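Long-range contact in tryptophane-5-halogenase (Microbispora sp. ATCC PTA-5024, PDB 5UAO), which catalyses the flavin-dependent chlorination of a tryptophan at carbon 5 in a lanthipeptide during biosynthesis of the antibiotic NAI-107: residues 76-90 with 523-535. Sequence-based numbering, arbitrary orientation.
Sequences SYMVMFLHHYLGIDP and LSDSDSWAGERVA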
loop_
_atom_site.group_PDB
_atom_site.type_symbol
_atom_site.label_atom_id
_atom_site.label_comp_id
_atom_site.label_asym_id
_atom_site.label_seq_id
_atom_site.Cartn_x
_atom_site.Cartn_y
_atom_site.Cartn_z
ATOM N N SER A 76 -18.515 -5.599 -5.572
ATOM C CA SER A 76 -19.207 -4.357 -5.366
ATOM C C SER A 76 -18.640 -3.216 -6.215
ATOM O O SER A 76 -19.403 -2.406 -6.821
ATOM C CB SER A 76 -19.285 -4.041 -3.867
ATOM O OG SER A 76 -17.978 -3.778 -3.471
ATOM N N TYR A 77 -17.338 -3.187 -6.407
ATOM C CA TYR A 77 -16.698 -2.143 -7.236
ATOM C C TYR A 77 -17.225 -2.042 -8.652
ATOM O O TYR A 77 -17.295 -0.964 -9.295
ATOM C CB TYR A 77 -15.199 -2.428 -7.282
ATOM C CG TYR A 77 -14.407 -1.376 -7.969
ATOM C CD1 TYR A 77 -14.135 -0.183 -7.302
ATOM C CD2 TYR A 77 -13.922 -1.541 -9.271
ATOM C CE1 TYR A 77 -13.390 0.830 -7.885
ATOM C CE2 TYR A 77 -13.194 -0.512 -9.885
ATOM C CZ TYR A 77 -12.945 0.678 -9.178
ATOM O OH TYR A 77 -12.235 1.742 -9.672
ATOM N N MET A 78 -17.579 -3.212 -9.184
ATOM C CA MET A 78 -18.011 -3.296 -10.564
ATOM C C MET A 78 -19.272 -2.493 -10.783
ATOM O O MET A 78 -19.536 -2.006 -11.919
ATOM C CB MET A 78 -18.238 -4.739 -10.987
ATOM C CG MET A 78 -18.107 -4.949 -12.457
ATOM S SD MET A 78 -16.461 -4.582 -13.093
ATOM C CE MET A 78 -16.732 -4.667 -14.852
ATOM N N VAL A 79 -20.110 -2.396 -9.765
ATOM C CA VAL A 79 -21.302 -1.539 -9.876
ATOM C C VAL A 79 -20.997 -0.071 -10.178
ATOM O O VAL A 79 -21.625 0.542 -11.091
ATOM C CB VAL A 79 -22.161 -1.632 -8.607
ATOM C CG1 VAL A 79 -23.383 -0.726 -8.703
ATOM C CG2 VAL A 79 -22.600 -3.101 -8.393
ATOM N N MET A 80 -20.028 0.497 -9.456
ATOM C CA MET A 80 -19.509 1.812 -9.766
ATOM C C MET A 80 -18.827 1.964 -11.085
ATOM O O MET A 80 -19.010 2.984 -11.796
ATOM C CB MET A 80 -18.624 2.312 -8.640
ATOM C CG MET A 80 -19.392 2.579 -7.365
ATOM S SD MET A 80 -18.352 3.377 -6.125
ATOM C CE MET A 80 -17.391 1.964 -5.635
ATOM N N PHE A 81 -17.986 1.003 -11.439
ATOM C CA PHE A 81 -17.376 1.007 -12.759
ATOM C C PHE A 81 -18.383 1.073 -13.898
ATOM O O PHE A 81 -18.313 1.944 -14.785
ATOM C CB PHE A 81 -16.452 -0.231 -12.890
ATOM C CG PHE A 81 -15.684 -0.269 -14.163
ATOM C CD1 PHE A 81 -14.473 0.348 -14.274
ATOM C CD2 PHE A 81 -16.162 -0.985 -15.222
ATOM C CE1 PHE A 81 -13.788 0.334 -15.496
ATOM C CE2 PHE A 81 -15.504 -1.005 -16.420
ATOM C CZ PHE A 81 -14.298 -0.362 -16.554
ATOM N N LEU A 82 -19.390 0.215 -13.844
ATOM C CA LEU A 82 -20.361 0.202 -14.903
ATOM C C LEU A 82 -21.077 1.544 -14.991
ATOM O O LEU A 82 -21.191 2.125 -16.084
ATOM C CB LEU A 82 -21.384 -0.951 -14.757
ATOM C CG LEU A 82 -20.801 -2.382 -14.907
ATOM C CD1 LEU A 82 -21.783 -3.411 -14.360
ATOM C CD2 LEU A 82 -20.394 -2.696 -16.350
ATOM N N HIS A 83 -21.607 2.013 -13.866
ATOM C CA HIS A 83 -22.475 3.125 -13.935
ATOM C C HIS A 83 -21.728 4.496 -13.977
ATOM O O HIS A 83 -22.191 5.419 -14.682
ATOM C CB HIS A 83 -23.539 3.080 -12.867
ATOM C CG HIS A 83 -24.413 1.848 -12.918
ATOM N ND1 HIS A 83 -25.083 1.449 -14.053
ATOM C CD2 HIS A 83 -24.649 0.899 -11.977
ATOM C CE1 HIS A 83 -25.711 0.299 -13.805
ATOM N NE2 HIS A 83 -25.488 -0.037 -12.540
ATOM N N HIS A 84 -20.658 4.644 -13.213
ATOM C CA HIS A 84 -19.961 5.897 -13.107
ATOM C C HIS A 84 -18.915 5.980 -14.212
ATOM O O HIS A 84 -18.961 6.887 -15.014
ATOM C CB HIS A 84 -19.336 6.127 -11.753
ATOM C CG HIS A 84 -20.314 6.468 -10.679
ATOM N ND1 HIS A 84 -21.128 7.575 -10.741
ATOM C CD2 HIS A 84 -20.616 5.845 -9.507
ATOM C CE1 HIS A 84 -21.893 7.627 -9.659
ATOM N NE2 HIS A 84 -21.590 6.601 -8.887
ATOM N N TYR A 85 -18.022 5.010 -14.312
ATOM C CA TYR A 85 -16.919 5.130 -15.226
ATOM C C TYR A 85 -17.397 5.009 -16.641
ATOM O O TYR A 85 -16.970 5.803 -17.524
ATOM C CB TYR A 85 -15.889 4.057 -14.960
ATOM C CG TYR A 85 -14.529 4.309 -15.556
ATOM C CD1 TYR A 85 -13.626 5.169 -14.919
ATOM C CD2 TYR A 85 -14.092 3.595 -16.658
ATOM C CE1 TYR A 85 -12.339 5.348 -15.407
ATOM C CE2 TYR A 85 -12.836 3.766 -17.170
ATOM C CZ TYR A 85 -11.976 4.657 -16.562
ATOM O OH TYR A 85 -10.749 4.827 -17.084
ATOM N N LEU A 86 -18.272 4.037 -16.908
ATOM C CA LEU A 86 -18.744 3.871 -18.286
ATOM C C LEU A 86 -20.074 4.639 -18.544
ATOM O O LEU A 86 -20.556 4.619 -19.689
ATOM C CB LEU A 86 -18.899 2.409 -18.691
ATOM C CG LEU A 86 -17.673 1.453 -18.623
ATOM C CD1 LEU A 86 -18.149 0.134 -19.175
ATOM C CD2 LEU A 86 -16.495 1.934 -19.435
ATOM N N GLY A 87 -20.645 5.294 -17.534
ATOM C CA GLY A 87 -21.891 6.103 -17.737
ATOM C C GLY A 87 -23.088 5.272 -18.225
ATOM O O GLY A 87 -23.953 5.741 -18.992
ATOM N N ILE A 88 -23.176 4.027 -17.780
ATOM C CA ILE A 88 -24.298 3.167 -18.171
ATOM C C ILE A 88 -25.483 3.513 -17.304
ATOM O O ILE A 88 -25.366 3.471 -16.085
ATOM C CB ILE A 88 -23.958 1.681 -17.992
ATOM C CG1 ILE A 88 -22.925 1.268 -19.055
ATOM C CG2 ILE A 88 -25.215 0.855 -18.091
ATOM C CD1 ILE A 88 -22.446 -0.147 -18.894
ATOM N N ASP A 89 -26.599 3.909 -17.929
ATOM C CA ASP A 89 -27.832 4.229 -17.237
ATOM C C ASP A 89 -28.434 3.024 -16.516
ATOM O O ASP A 89 -28.720 2.010 -17.131
ATOM C CB ASP A 89 -28.885 4.722 -18.253
ATOM C CG ASP A 89 -30.279 4.925 -17.616
ATOM O OD1 ASP A 89 -30.454 5.859 -16.817
ATOM O OD2 ASP A 89 -31.208 4.153 -17.893
ATOM N N PRO A 90 -28.713 3.166 -15.237
ATOM C CA PRO A 90 -29.136 1.952 -14.516
ATOM C C PRO A 90 -30.466 1.387 -14.877
ATOM O O PRO A 90 -30.621 0.178 -14.817
ATOM C CB PRO A 90 -29.119 2.367 -13.060
ATOM C CG PRO A 90 -29.033 3.839 -13.039
ATOM C CD PRO A 90 -28.373 4.273 -14.314
ATOM N N LEU A 523 -26.628 5.848 -6.778
ATOM C CA LEU A 523 -25.515 6.463 -7.522
ATOM C C LEU A 523 -25.256 7.958 -7.255
ATOM O O LEU A 523 -24.162 8.435 -7.476
ATOM C CB LEU A 523 -25.676 6.177 -8.999
ATOM C CG LEU A 523 -25.648 4.652 -9.285
ATOM C CD1 LEU A 523 -26.259 4.368 -10.654
ATOM C CD2 LEU A 523 -24.272 4.078 -9.222
ATOM N N SER A 524 -26.224 8.676 -6.725
ATOM C CA SER A 524 -26.023 10.104 -6.514
ATOM C C SER A 524 -25.847 10.479 -5.056
ATOM O O SER A 524 -25.081 11.380 -4.759
ATOM C CB SER A 524 -27.203 10.874 -7.071
ATOM O OG SER A 524 -28.392 10.502 -6.403
ATOM N N ASP A 525 -26.532 9.785 -4.146
ATOM C CA ASP A 525 -26.583 10.216 -2.745
ATOM C C ASP A 525 -25.198 10.267 -2.087
ATOM O O ASP A 525 -24.372 9.319 -2.181
ATOM C CB ASP A 525 -27.544 9.317 -1.975
ATOM C CG ASP A 525 -28.084 9.951 -0.722
ATOM O OD1 ASP A 525 -27.296 10.305 0.198
ATOM O OD2 ASP A 525 -29.331 10.046 -0.634
ATOM N N SER A 526 -24.926 11.378 -1.387
ATOM C CA SER A 526 -23.599 11.575 -0.766
ATOM C C SER A 526 -23.340 10.569 0.313
ATOM O O SER A 526 -22.191 10.269 0.576
ATOM C CB SER A 526 -23.390 13.013 -0.200
ATOM O OG SER A 526 -24.560 13.476 0.465
ATOM N N ASP A 527 -24.412 10.036 0.918
ATOM C CA ASP A 527 -24.375 8.935 1.933
ATOM C C ASP A 527 -24.164 7.490 1.371
ATOM O O ASP A 527 -24.070 6.505 2.141
ATOM C CB ASP A 527 -25.718 8.898 2.702
ATOM C CG ASP A 527 -25.678 9.640 4.044
ATOM O OD1 ASP A 527 -24.806 10.540 4.245
ATOM O OD2 ASP A 527 -26.567 9.352 4.900
ATOM N N SER A 528 -24.163 7.356 0.062
ATOM C CA SER A 528 -24.180 6.011 -0.550
ATOM C C SER A 528 -22.778 5.487 -0.751
ATOM O O SER A 528 -21.864 6.221 -1.118
ATOM C CB SER A 528 -24.931 6.026 -1.862
ATOM O OG SER A 528 -24.691 4.866 -2.633
ATOM N N TRP A 529 -22.594 4.196 -0.538
ATOM C CA TRP A 529 -21.309 3.581 -0.816
ATOM C C TRP A 529 -20.933 3.704 -2.304
ATOM O O TRP A 529 -19.772 3.632 -2.627
ATOM C CB TRP A 529 -21.290 2.132 -0.365
ATOM C CG TRP A 529 -22.121 1.221 -1.232
ATOM C CD1 TRP A 529 -23.391 0.886 -1.018
ATOM C CD2 TRP A 529 -21.716 0.550 -2.442
ATOM N NE1 TRP A 529 -23.838 0.013 -1.980
ATOM C CE2 TRP A 529 -22.843 -0.184 -2.901
ATOM C CE3 TRP A 529 -20.520 0.464 -3.160
ATOM C CZ2 TRP A 529 -22.836 -0.938 -4.101
ATOM C CZ3 TRP A 529 -20.485 -0.365 -4.366
ATOM C CH2 TRP A 529 -21.631 -1.066 -4.791
ATOM N N ALA A 530 -21.901 3.933 -3.190
ATOM C CA ALA A 530 -21.659 3.948 -4.645
ATOM C C ALA A 530 -22.004 5.331 -5.224
ATOM O O ALA A 530 -22.195 5.471 -6.452
ATOM C CB ALA A 530 -22.502 2.873 -5.332
ATOM N N GLY A 531 -22.122 6.334 -4.336
ATOM C CA GLY A 531 -22.445 7.669 -4.754
ATOM C C GLY A 531 -21.321 8.427 -5.457
ATOM O O GLY A 531 -20.145 8.056 -5.444
ATOM N N GLU A 532 -21.755 9.495 -6.104
ATOM C CA GLU A 532 -20.924 10.408 -6.888
ATOM C C GLU A 532 -19.639 10.759 -6.186
ATOM O O GLU A 532 -18.567 10.681 -6.744
ATOM C CB GLU A 532 -21.737 11.685 -7.128
ATOM C CG GLU A 532 -21.568 12.270 -8.506
ATOM C CD GLU A 532 -22.079 13.691 -8.583
ATOM O OE1 GLU A 532 -23.127 13.986 -7.948
ATOM O OE2 GLU A 532 -21.412 14.502 -9.269
ATOM N N ARG A 533 -19.765 11.078 -4.915
ATOM C CA ARG A 533 -18.667 11.609 -4.122
ATOM C C ARG A 533 -17.613 10.516 -3.883
ATOM O O ARG A 533 -16.410 10.721 -4.107
ATOM C CB ARG A 533 -19.253 12.104 -2.784
ATOM C CG ARG A 533 -18.493 13.224 -2.083
ATOM C CD ARG A 533 -19.071 13.538 -0.688
ATOM N NE ARG A 533 -19.462 12.341 0.072
ATOM C CZ ARG A 533 -18.621 11.370 0.451
ATOM N NH1 ARG A 533 -17.323 11.423 0.142
ATOM N NH2 ARG A 533 -19.072 10.319 1.131
ATOM N N VAL A 534 -18.051 9.317 -3.478
ATOM C CA VAL A 534 -17.129 8.170 -3.443
ATOM C C VAL A 534 -16.540 7.886 -4.843
ATOM O O VAL A 534 -15.359 7.607 -4.955
ATOM C CB VAL A 534 -17.810 6.879 -2.878
ATOM C CG1 VAL A 534 -16.915 5.683 -3.098
ATOM C CG2 VAL A 534 -18.140 7.022 -1.389
ATOM N N ALA A 535 -17.352 7.976 -5.896
ATOM C CA ALA A 535 -16.883 7.750 -7.267
ATOM C C ALA A 535 -15.774 8.747 -7.646
ATOM O O ALA A 535 -14.724 8.335 -8.158
ATOM C CB ALA A 535 -18.021 7.821 -8.292
#
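Helix 76-85 lies against the loop, built of two successive type I turns, that links the end of helix 517-524 to the start of helix 532-538, and its backbone comes nearest at Met-80 and Ala-530, whose CA atoms are 6.0 Å apart. One hydrogen bond crosses the contact: His-84 NE2 donates to Ala-530 O at 2.8 Å. Its N-H...O angle is 155° and the acceptor lies almost exactly in the imidazole plane, while the donor is tilted 24° from the plane of the carbonyl. Leu-523 O also sits at the edge of this ring, near CE1, and Ala-535 CB covers one face in a CH-pi contact, 3.6 Å from the ring centroid. The in-plane bond and the methyl over one face are consistent with a restrained ring rotation. Ala-530 sits inside the type I turn from Ser-528 to Gly-531, and its N also donates to Ser-528 OG, an ST turn; Gly-531 occupies the N-cap position of the next helix. Within the tryptophan halogenase fold, this joins the C-terminal helices to a helix packed on helices 39-51 and 358-372, with the Val-79 side chain about 12 Å from the bound FAD. Trp-529 turns the edge of its six-membered ring to the backbone at Ser-76, where CH2 lies 3.3 Å from Ser-76 O; its indole NE1 bonds to Met-167 O. The Met-80 chain bends at its last torsion (chi3 -75°), which brings CE to 4.1 Å from Trp-529 CZ3 while SD rests on Ala-530 CA. At the other end, Leu-523 crosses His-83 at about a right angle, and its CD1 meets Pro-90 CG tip to tip at 3.7 Å. The His-83 imidazole is gripped at both nitrogens, ND1 by Ile-88 O and NE2 by the hydroxyl of Tyr-174.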